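Local atomic coordinates of PHO85 cyclin PHO80 (Saccharomyces cerevisiae, PDB entry 2PMI), a protein that serves as the cyclin partner of the cyclin-dependent kinase PHO85 and keeps phosphate-starvation-responsive genes repressed when phosphate is plentiful. Residues P172-I177 against Y214-K219; D103-V108 against K164-R169; R66-I71 against N115-H120. All coordinates share one frame; numbering follows the deposited sequence.

Contact 1 (P172-I177 against Y214-K219)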
loop_
_atom_site.group_PDB
_atom_site.type_symbol
_atom_site.label_atom_id
_atom_site.label_comp_id
_atom_site.label_asym_id
_atom_site.label_seq_id
_atom_site.Cartn_x
_atom_site.Cartn_y
_atom_site.Cartn_z
ATOM N N PRO B 172 4.733 -4.308 -8.675
ATOM C CA PRO B 172 4.904 -5.492 -9.515
ATOM C C PRO B 172 3.683 -6.388 -9.556
ATOM O O PRO B 172 3.538 -7.316 -8.763
ATOM C CB PRO B 172 6.109 -6.183 -8.893
ATOM C CG PRO B 172 5.919 -5.895 -7.438
ATOM C CD PRO B 172 5.513 -4.431 -7.429
ATOM N N ARG B 173 2.795 -6.104 -10.490
ATOM C CA ARG B 173 1.598 -6.903 -10.649
ATOM C C ARG B 173 1.548 -7.343 -12.131
ATOM O O ARG B 173 1.998 -6.615 -13.030
ATOM C CB ARG B 173 0.389 -6.060 -10.243
ATOM C CG ARG B 173 -0.699 -6.794 -9.463
ATOM C CD ARG B 173 -1.714 -5.784 -8.976
ATOM N NE ARG B 173 -3.012 -6.372 -8.691
ATOM C CZ ARG B 173 -4.084 -5.657 -8.368
ATOM N NH1 ARG B 173 -3.984 -4.336 -8.295
ATOM N NH2 ARG B 173 -5.250 -6.253 -8.132
ATOM N N ASP B 174 1.023 -8.542 -12.370
ATOM C CA ASP B 174 0.939 -9.131 -13.709
ATOM C C ASP B 174 0.818 -8.205 -14.905
ATOM O O ASP B 174 1.645 -8.266 -15.797
ATOM C CB ASP B 174 -0.183 -10.176 -13.768
ATOM C CG ASP B 174 0.142 -11.422 -12.943
ATOM O OD1 ASP B 174 1.340 -11.620 -12.634
ATOM O OD2 ASP B 174 -0.780 -12.205 -12.611
ATOM N N HIS B 175 -0.192 -7.347 -14.931
ATOM C CA HIS B 175 -0.384 -6.451 -16.074
ATOM C C HIS B 175 0.229 -5.064 -15.924
ATOM O O HIS B 175 -0.085 -4.158 -16.701
ATOM C CB HIS B 175 -1.877 -6.288 -16.335
ATOM C CG HIS B 175 -2.604 -7.585 -16.486
ATOM N ND1 HIS B 175 -3.946 -7.722 -16.198
ATOM C CD2 HIS B 175 -2.181 -8.803 -16.900
ATOM C CE1 HIS B 175 -4.317 -8.970 -16.424
ATOM N NE2 HIS B 175 -3.264 -9.646 -16.850
ATOM N N ASN B 176 1.101 -4.890 -14.935
ATOM C CA ASN B 176 1.706 -3.584 -14.700
ATOM C C ASN B 176 2.492 -3.057 -15.898
ATOM O O ASN B 176 2.218 -1.958 -16.379
ATOM C CB ASN B 176 2.602 -3.619 -13.451
ATOM C CG ASN B 176 3.171 -2.246 -13.098
ATOM O OD1 ASN B 176 2.432 -1.267 -12.991
ATOM N ND2 ASN B 176 4.484 -2.172 -12.912
ATOM N N ILE B 177 3.458 -3.837 -16.376
ATOM C CA ILE B 177 4.277 -3.419 -17.507
ATOM C C ILE B 177 3.439 -2.961 -18.712
ATOM O O ILE B 177 3.704 -1.899 -19.307
ATOM C CB ILE B 177 5.235 -4.551 -17.944
ATOM C CG1 ILE B 177 6.284 -4.790 -16.856
ATOM C CG2 ILE B 177 5.934 -4.173 -19.242
ATOM C CD1 ILE B 177 7.243 -5.917 -17.158
ATOM N N TYR B 214 -0.664 -10.886 -8.297
ATOM C CA TYR B 214 0.634 -10.665 -7.663
ATOM C C TYR B 214 1.433 -11.940 -7.796
ATOM O O TYR B 214 1.622 -12.687 -6.837
ATOM C CB TYR B 214 0.484 -10.273 -6.190
ATOM C CG TYR B 214 -0.254 -8.969 -5.978
ATOM C CD1 TYR B 214 -1.655 -8.931 -5.929
ATOM C CD2 TYR B 214 0.444 -7.774 -5.812
ATOM C CE1 TYR B 214 -2.340 -7.735 -5.704
ATOM C CE2 TYR B 214 -0.232 -6.571 -5.596
ATOM C CZ TYR B 214 -1.619 -6.561 -5.540
ATOM O OH TYR B 214 -2.279 -5.374 -5.319
ATOM N N ASN B 215 1.900 -12.182 -9.011
ATOM C CA ASN B 215 2.661 -13.383 -9.300
ATOM C C ASN B 215 3.965 -12.996 -9.998
ATOM O O ASN B 215 4.780 -13.849 -10.368
ATOM C CB ASN B 215 1.804 -14.304 -10.166
ATOM C CG ASN B 215 0.407 -14.518 -9.575
ATOM O OD1 ASN B 215 0.224 -15.332 -8.673
ATOM N ND2 ASN B 215 -0.576 -13.763 -10.071
ATOM N N VAL B 216 4.181 -11.696 -10.147
ATOM C CA VAL B 216 5.392 -11.234 -10.790
ATOM C C VAL B 216 6.657 -11.667 -10.037
ATOM O O VAL B 216 7.432 -12.468 -10.558
ATOM C CB VAL B 216 5.399 -9.702 -10.947
ATOM C CG1 VAL B 216 6.547 -9.293 -11.829
ATOM C CG2 VAL B 216 4.089 -9.221 -11.532
ATOM N N LEU B 217 6.845 -11.160 -8.810
ATOM C CA LEU B 217 8.045 -11.453 -8.009
ATOM C C LEU B 217 8.434 -12.918 -7.892
ATOM O O LEU B 217 9.628 -13.241 -7.901
ATOM C CB LEU B 217 7.936 -10.824 -6.620
ATOM C CG LEU B 217 7.866 -9.285 -6.541
ATOM C CD1 LEU B 217 7.933 -8.850 -5.089
ATOM C CD2 LEU B 217 9.017 -8.647 -7.295
ATOM N N ASP B 218 7.442 -13.801 -7.786
ATOM C CA ASP B 218 7.719 -15.239 -7.723
ATOM C C ASP B 218 8.228 -15.641 -9.112
ATOM O O ASP B 218 9.304 -16.231 -9.256
ATOM C CB ASP B 218 6.446 -16.041 -7.439
ATOM C CG ASP B 218 5.618 -15.459 -6.307
ATOM O OD1 ASP B 218 5.439 -14.213 -6.272
ATOM O OD2 ASP B 218 5.129 -16.259 -5.471
ATOM N N LYS B 219 7.432 -15.309 -10.130
ATOM C CA LYS B 219 7.771 -15.606 -11.516
ATOM C C LYS B 219 9.244 -15.337 -11.763
ATOM O O LYS B 219 9.939 -16.169 -12.343
ATOM C CB LYS B 219 6.941 -14.750 -12.473
ATOM C CG LYS B 219 7.081 -15.166 -13.935
ATOM C CD LYS B 219 6.440 -14.171 -14.895
ATOM C CE LYS B 219 7.309 -12.926 -15.071
ATOM N NZ LYS B 219 6.680 -11.888 -15.947
#
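With chi1 at -63°, CG of Y214 stands anti to its own carbonyl carbon, and the ring swings across to meet R173, whose chain runs extended from CG to NE. The aliphatic part of the arginine lies over one face of the phenol ring: CG sits 3.8 Å from the Y214 ring centroid, a CH-pi contact only 8° off the ring normal. Farther out the guanidinium stays nearly parallel to the ring, the planes 13° apart, with NE of R173 3.4 Å from CE1 of Y214. Arginine suits this place because its flat, charged end can lie along an aromatic face and still bond outward. NE bonds to S212 O, while NH1 forms a salt bridge to an acidic side chain of another protein's chain, whose backbone also bonds to Y214 OH. The contact thus joins two loop ends of this all-helical cyclin, those leading into helices 176-183 and 216-227, beside a surface that meets the second protein. Beside this pair, V216 sets CG2 next to the backbone of R173 and D174, and P172 CG packs 4.0 Å from L217 CG; branched apolar residues suit this buried place next to the proline. N215 ND2 donates to D174 OD2 at 3.0 Å, from the syn side but tilted out of the carboxylate plane; R209 NE makes a salt bridge to the same oxygen.

Contact 2 (D103-V108 against K164-R169)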
loop_
_atom_site.group_PDB
_atom_site.type_symbol
_atom_site.label_atom_id
_atom_site.label_comp_id
_atom_site.label_asym_id
_atom_site.label_seq_id
_atom_site.Cartn_x
_atom_site.Cartn_y
_atom_site.Cartn_z
ATOM N N ASP B 103 13.192 -5.047 -16.371
ATOM C CA ASP B 103 12.322 -5.373 -17.482
ATOM C C ASP B 103 11.270 -4.279 -17.628
ATOM O O ASP B 103 10.715 -4.096 -18.714
ATOM C CB ASP B 103 11.640 -6.729 -17.263
ATOM C CG ASP B 103 12.549 -7.915 -17.597
ATOM O OD1 ASP B 103 13.787 -7.727 -17.676
ATOM O OD2 ASP B 103 12.022 -9.044 -17.771
ATOM N N LEU B 104 10.992 -3.545 -16.550
ATOM C CA LEU B 104 9.990 -2.488 -16.642
ATOM C C LEU B 104 10.545 -1.242 -17.296
ATOM O O LEU B 104 9.867 -0.620 -18.096
ATOM C CB LEU B 104 9.418 -2.097 -15.274
ATOM C CG LEU B 104 8.383 -0.954 -15.423
ATOM C CD1 LEU B 104 6.992 -1.551 -15.638
ATOM C CD2 LEU B 104 8.375 -0.047 -14.198
ATOM N N LEU B 105 11.766 -0.864 -16.939
ATOM C CA LEU B 105 12.383 0.320 -17.510
ATOM C C LEU B 105 12.852 0.043 -18.946
ATOM O O LEU B 105 12.616 0.867 -19.838
ATOM C CB LEU B 105 13.555 0.781 -16.649
ATOM C CG LEU B 105 14.018 2.224 -16.872
ATOM C CD1 LEU B 105 12.859 3.144 -16.569
ATOM C CD2 LEU B 105 15.216 2.579 -15.983
ATOM N N GLN B 106 13.491 -1.109 -19.186
ATOM C CA GLN B 106 13.951 -1.437 -20.544
ATOM C C GLN B 106 12.794 -1.391 -21.527
ATOM O O GLN B 106 12.994 -1.125 -22.707
ATOM C CB GLN B 106 14.597 -2.836 -20.632
ATOM C CG GLN B 106 15.973 -2.981 -19.963
ATOM C CD GLN B 106 16.837 -4.118 -20.536
ATOM O OE1 GLN B 106 16.352 -5.213 -20.865
ATOM N NE2 GLN B 106 18.133 -3.857 -20.639
ATOM N N THR B 107 11.585 -1.650 -21.042
ATOM C CA THR B 107 10.405 -1.645 -21.903
ATOM C C THR B 107 9.769 -0.273 -22.129
ATOM O O THR B 107 9.278 0.003 -23.220
ATOM C CB THR B 107 9.293 -2.613 -21.363
ATOM O OG1 THR B 107 9.611 -3.973 -21.701
ATOM C CG2 THR B 107 7.931 -2.262 -21.944
ATOM N N VAL B 108 9.791 0.598 -21.131
ATOM C CA VAL B 108 9.128 1.897 -21.269
ATOM C C VAL B 108 10.031 3.125 -21.333
ATOM O O VAL B 108 9.594 4.273 -21.145
ATOM C CB VAL B 108 8.099 2.075 -20.131
ATOM C CG1 VAL B 108 7.113 0.909 -20.157
ATOM C CG2 VAL B 108 8.811 2.153 -18.766
ATOM N N LYS B 164 9.187 9.342 -13.191
ATOM C CA LYS B 164 8.460 9.958 -14.297
ATOM C C LYS B 164 8.352 9.019 -15.494
ATOM O O LYS B 164 7.299 8.917 -16.139
ATOM C CB LYS B 164 9.147 11.249 -14.715
ATOM C CG LYS B 164 9.120 12.297 -13.630
ATOM C CD LYS B 164 9.900 13.531 -14.034
ATOM C CE LYS B 164 10.056 14.468 -12.842
ATOM N NZ LYS B 164 10.994 15.606 -13.111
ATOM N N ARG B 165 9.437 8.317 -15.779
ATOM C CA ARG B 165 9.445 7.411 -16.899
ATOM C C ARG B 165 8.601 6.174 -16.703
ATOM O O ARG B 165 8.537 5.316 -17.590
ATOM C CB ARG B 165 10.873 6.996 -17.200
ATOM C CG ARG B 165 11.719 8.153 -17.639
ATOM C CD ARG B 165 13.110 7.723 -17.963
ATOM N NE ARG B 165 13.924 8.891 -18.279
ATOM C CZ ARG B 165 13.740 9.680 -19.334
ATOM N NH1 ARG B 165 12.763 9.430 -20.198
ATOM N NH2 ARG B 165 14.535 10.727 -19.519
ATOM N N VAL B 166 7.941 6.075 -15.558
ATOM C CA VAL B 166 7.146 4.893 -15.259
ATOM C C VAL B 166 5.753 5.275 -14.817
ATOM O O VAL B 166 4.877 4.419 -14.685
ATOM C CB VAL B 166 7.813 4.062 -14.134
ATOM C CG1 VAL B 166 6.950 2.864 -13.800
ATOM C CG2 VAL B 166 9.206 3.607 -14.557
ATOM N N ASN B 167 5.559 6.569 -14.596
ATOM C CA ASN B 167 4.275 7.100 -14.144
ATOM C C ASN B 167 3.867 6.461 -12.820
ATOM O O ASN B 167 2.720 6.063 -12.623
ATOM C CB ASN B 167 3.193 6.877 -15.211
ATOM C CG ASN B 167 3.378 7.778 -16.432
ATOM O OD1 ASN B 167 2.580 7.740 -17.373
ATOM N ND2 ASN B 167 4.433 8.595 -16.417
ATOM N N TYR B 168 4.839 6.372 -11.918
ATOM C CA TYR B 168 4.643 5.791 -10.600
ATOM C C TYR B 168 3.974 4.431 -10.653
ATOM O O TYR B 168 3.142 4.119 -9.801
ATOM C CB TYR B 168 3.820 6.737 -9.730
ATOM C CG TYR B 168 4.416 8.115 -9.669
ATOM C CD1 TYR B 168 4.296 8.990 -10.740
ATOM C CD2 TYR B 168 5.148 8.527 -8.565
ATOM C CE1 TYR B 168 4.891 10.238 -10.717
ATOM C CE2 TYR B 168 5.748 9.774 -8.534
ATOM C CZ TYR B 168 5.615 10.627 -9.614
ATOM O OH TYR B 168 6.194 11.873 -9.585
ATOM N N ARG B 169 4.339 3.619 -11.642
ATOM C CA ARG B 169 3.751 2.288 -11.789
ATOM C C ARG B 169 4.762 1.261 -11.337
ATOM O O ARG B 169 5.214 0.411 -12.104
ATOM C CB ARG B 169 3.339 2.055 -13.242
ATOM C CG ARG B 169 2.307 3.065 -13.697
ATOM C CD ARG B 169 1.306 2.441 -14.642
ATOM N NE ARG B 169 0.662 1.246 -14.104
ATOM C CZ ARG B 169 -0.657 1.096 -14.010
ATOM N NH1 ARG B 169 -1.470 2.067 -14.409
ATOM N NH2 ARG B 169 -1.168 -0.030 -13.537
#
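L104 and V166 meet methyl against methyl: CD2 of L104 lies about 3.3 Å from CG1 of V166, and CG2 of the valine is also close to that leucine CD2, at 3.8 Å, so the leucine methyl sits against both branches of its partner. L105 reaches the same valine at about a right angle, its CD1 4.2 Å from V166 CG2. In both leucines CG is anti to the backbone N (chi1 179° for L104, -162° for L105), which sends their branches off the helix toward the loop. V108, one turn after L104, brings CG2 to 3.4 Å from O of R165, and L104 CD2 lies 3.8 Å from R169 O. No hydrogen bond crosses between the segments. Branched aliphatic residues therefore suit the helix face, lying against a compact valine and the loop backbone.

Farther out, polar groups tie down the loop. R165 packs its CB near L105, but its guanidinium turns aside, NE forming a salt bridge with D161 one turn back on helix 152-164. R169 likewise turns its charged end away, NH1 pairing with E183, while its carbonyl oxygen probably accepts from N176 ND2. Other neighbours close round the leucines: I177 of helix 176-183 touches L104, and F162 and F112 touch L105.

The loop's path is set where helix 152-164 stops. N167, with positive phi, is the C-prime residue of a Schellman motif in which Y168 N reaches back to L163 O; this helix-terminating turn places V166 against the end of helix 92-108, within the helical cyclin fold.

Contact 3 (R66-I71 against N115-H120)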
loop_
_atom_site.group_PDB
_atom_site.type_symbol
_atom_site.label_atom_id
_atom_site.label_comp_id
_atom_site.label_asym_id
_atom_site.label_seq_id
_atom_site.Cartn_x
_atom_site.Cartn_y
_atom_site.Cartn_z
ATOM N N ARG B 66 20.160 9.345 -17.286
ATOM C CA ARG B 66 20.589 9.733 -15.947
ATOM C C ARG B 66 21.350 8.600 -15.272
ATOM O O ARG B 66 22.149 8.837 -14.361
ATOM C CB ARG B 66 19.381 10.074 -15.075
ATOM C CG ARG B 66 18.652 11.334 -15.450
ATOM C CD ARG B 66 19.507 12.538 -15.151
ATOM N NE ARG B 66 18.711 13.757 -15.074
ATOM C CZ ARG B 66 19.224 14.952 -14.809
ATOM N NH1 ARG B 66 20.528 15.076 -14.601
ATOM N NH2 ARG B 66 18.436 16.017 -14.742
ATOM N N TYR B 67 21.095 7.373 -15.727
ATOM C CA TYR B 67 21.711 6.189 -15.138
ATOM C C TYR B 67 23.094 5.855 -15.667
ATOM O O TYR B 67 23.697 4.860 -15.272
ATOM C CB TYR B 67 20.783 4.992 -15.324
ATOM C CG TYR B 67 19.341 5.346 -15.085
ATOM C CD1 TYR B 67 18.512 5.715 -16.143
ATOM C CD2 TYR B 67 18.815 5.381 -13.792
ATOM C CE1 TYR B 67 17.198 6.115 -15.927
ATOM C CE2 TYR B 67 17.495 5.784 -13.562
ATOM C CZ TYR B 67 16.696 6.149 -14.638
ATOM O OH TYR B 67 15.404 6.556 -14.427
ATOM N N HIS B 68 23.603 6.697 -16.551
ATOM C CA HIS B 68 24.917 6.471 -17.118
ATOM C C HIS B 68 26.024 7.049 -16.262
ATOM O O HIS B 68 25.923 8.178 -15.793
ATOM C CB HIS B 68 25.006 7.084 -18.524
ATOM C CG HIS B 68 24.576 6.157 -19.613
ATOM N ND1 HIS B 68 23.255 5.970 -19.952
ATOM C CD2 HIS B 68 25.290 5.302 -20.382
ATOM C CE1 HIS B 68 23.173 5.034 -20.879
ATOM N NE2 HIS B 68 24.393 4.611 -21.157
ATOM N N SER B 69 27.079 6.265 -16.075
ATOM C CA SER B 69 28.255 6.690 -15.319
ATOM C C SER B 69 29.306 6.968 -16.394
ATOM O O SER B 69 29.239 6.375 -17.473
ATOM C CB SER B 69 28.733 5.562 -14.403
ATOM O OG SER B 69 27.676 5.106 -13.578
ATOM N N LYS B 70 30.266 7.850 -16.124
ATOM C CA LYS B 70 31.285 8.151 -17.130
ATOM C C LYS B 70 32.178 6.972 -17.522
ATOM O O LYS B 70 32.778 6.989 -18.597
ATOM C CB LYS B 70 32.161 9.336 -16.703
ATOM C CG LYS B 70 31.575 10.701 -17.083
ATOM C CD LYS B 70 32.658 11.758 -17.339
ATOM C CE LYS B 70 33.502 12.067 -16.098
ATOM N NZ LYS B 70 34.531 13.123 -16.365
ATOM N N ILE B 71 32.262 5.957 -16.664
ATOM C CA ILE B 71 33.073 4.760 -16.931
ATOM C C ILE B 71 32.691 3.659 -15.946
ATOM O O ILE B 71 32.230 3.944 -14.833
ATOM C CB ILE B 71 34.595 5.024 -16.768
ATOM C CG1 ILE B 71 34.879 5.599 -15.388
ATOM C CG2 ILE B 71 35.098 5.979 -17.832
ATOM C CD1 ILE B 71 36.305 6.006 -15.218
ATOM N N ASN B 115 23.409 -2.187 -19.082
ATOM C CA ASN B 115 24.722 -2.583 -19.537
ATOM C C ASN B 115 25.678 -2.135 -18.445
ATOM O O ASN B 115 25.332 -1.277 -17.618
ATOM C CB ASN B 115 25.065 -1.933 -20.885
ATOM C CG ASN B 115 25.145 -0.415 -20.814
ATOM O OD1 ASN B 115 25.964 0.147 -20.098
ATOM N ND2 ASN B 115 24.296 0.251 -21.572
ATOM N N SER B 116 26.870 -2.719 -18.433
ATOM C CA SER B 116 27.846 -2.380 -17.420
ATOM C C SER B 116 28.297 -0.937 -17.507
ATOM O O SER B 116 29.487 -0.662 -17.611
ATOM C CB SER B 116 29.060 -3.295 -17.524
ATOM O OG SER B 116 29.860 -2.936 -18.619
ATOM N N LEU B 117 27.352 -0.012 -17.466
ATOM C CA LEU B 117 27.688 1.400 -17.512
ATOM C C LEU B 117 26.516 2.139 -16.901
ATOM O O LEU B 117 26.598 3.342 -16.641
ATOM C CB LEU B 117 27.900 1.853 -18.950
ATOM C CG LEU B 117 28.802 3.068 -19.157
ATOM C CD1 LEU B 117 30.163 2.811 -18.520
ATOM C CD2 LEU B 117 28.961 3.339 -20.645
ATOM N N THR B 118 25.433 1.394 -16.663
ATOM C CA THR B 118 24.208 1.926 -16.069
ATOM C C THR B 118 23.772 1.168 -14.825
ATOM O O THR B 118 23.125 1.727 -13.932
ATOM C CB THR B 118 23.028 1.841 -17.044
ATOM O OG1 THR B 118 23.031 0.557 -17.697
ATOM C CG2 THR B 118 23.081 2.982 -18.030
ATOM N N ALA B 119 24.117 -0.116 -14.792
ATOM C CA ALA B 119 23.740 -1.015 -13.706
ATOM C C ALA B 119 23.730 -0.420 -12.292
ATOM O O ALA B 119 22.671 -0.325 -11.672
ATOM C CB ALA B 119 24.607 -2.263 -13.758
ATOM N N HIS B 120 24.894 -0.020 -11.789
ATOM C CA HIS B 120 24.989 0.537 -10.447
ATOM C C HIS B 120 24.000 1.643 -10.193
ATOM O O HIS B 120 23.096 1.499 -9.365
ATOM C CB HIS B 120 26.397 1.057 -10.169
ATOM C CG HIS B 120 27.442 -0.012 -10.201
ATOM N ND1 HIS B 120 27.224 -1.278 -9.702
ATOM C CD2 HIS B 120 28.717 0.001 -10.648
ATOM C CE1 HIS B 120 28.322 -1.998 -9.840
ATOM N NE2 HIS B 120 29.244 -1.244 -10.410
#
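H68 and T118 lie side by side and point the same way, with the threonine methyl laid over one face of the imidazole. CG2 of T118 is 3.5 Å from the centroid of the H68 ring and 13° off its normal, a CH-pi contact centred on the ring. T118 can do this because CG2 is anti to its carbonyl carbon while OG1 lies between the backbone N and the carbonyl carbon, within hydrogen-bonding reach of T113 O and N115 O; a beta-branched residue thus offers a methyl and a hydroxyl in different directions. A hydrogen bond between H68 ND1 and T65 OG1 helps fix the ring's rotation. L117 meets the histidine differently, its side chain crossing at about a right angle so that CD2 comes to the ring edge, 4.2 Å from H68 CD2. The other leucine methyl, L117 CD1, rests 3.7 Å from I71 C.

Between these side chains the backbones are joined directly. S69 N donates to L117 O at 3.0 Å. The two chains also approach through T118 CA, whose CA-H points at Y67 O, 3.1 Å away. Y67 itself turns its ring away, onto F162 of helix 152-164.

T118 occupies the N-cap position of helix 119-134, though its side chain makes no capping bond. The arrangement belongs to the helical cyclin fold, joining the loop between helices 32-51 and 77-86 to the N-terminus of helix 119-134.

Overall arrangement
Along the chain, contacts 2 and 3 interleave, their segments alternating, whereas contact 1 begins only after both have closed. Contacts 1 and 2 have centres about 14 Å apart and touch directly, the start of helix 176-183 adjoining contact 2 through N176 and I177. Contacts 2 and 3 lie about 17 Å apart between centres and meet through L105 and Y67; helices 92-108 and 119-134, one from each, are consecutive. Contacts 1 and 3 sit on opposite sides of the chain's centre, about 26 Å between centres. Contact 2 touches both of the others, so the three form a continuous run through the helical fold, with contact 1 beside the partner protein.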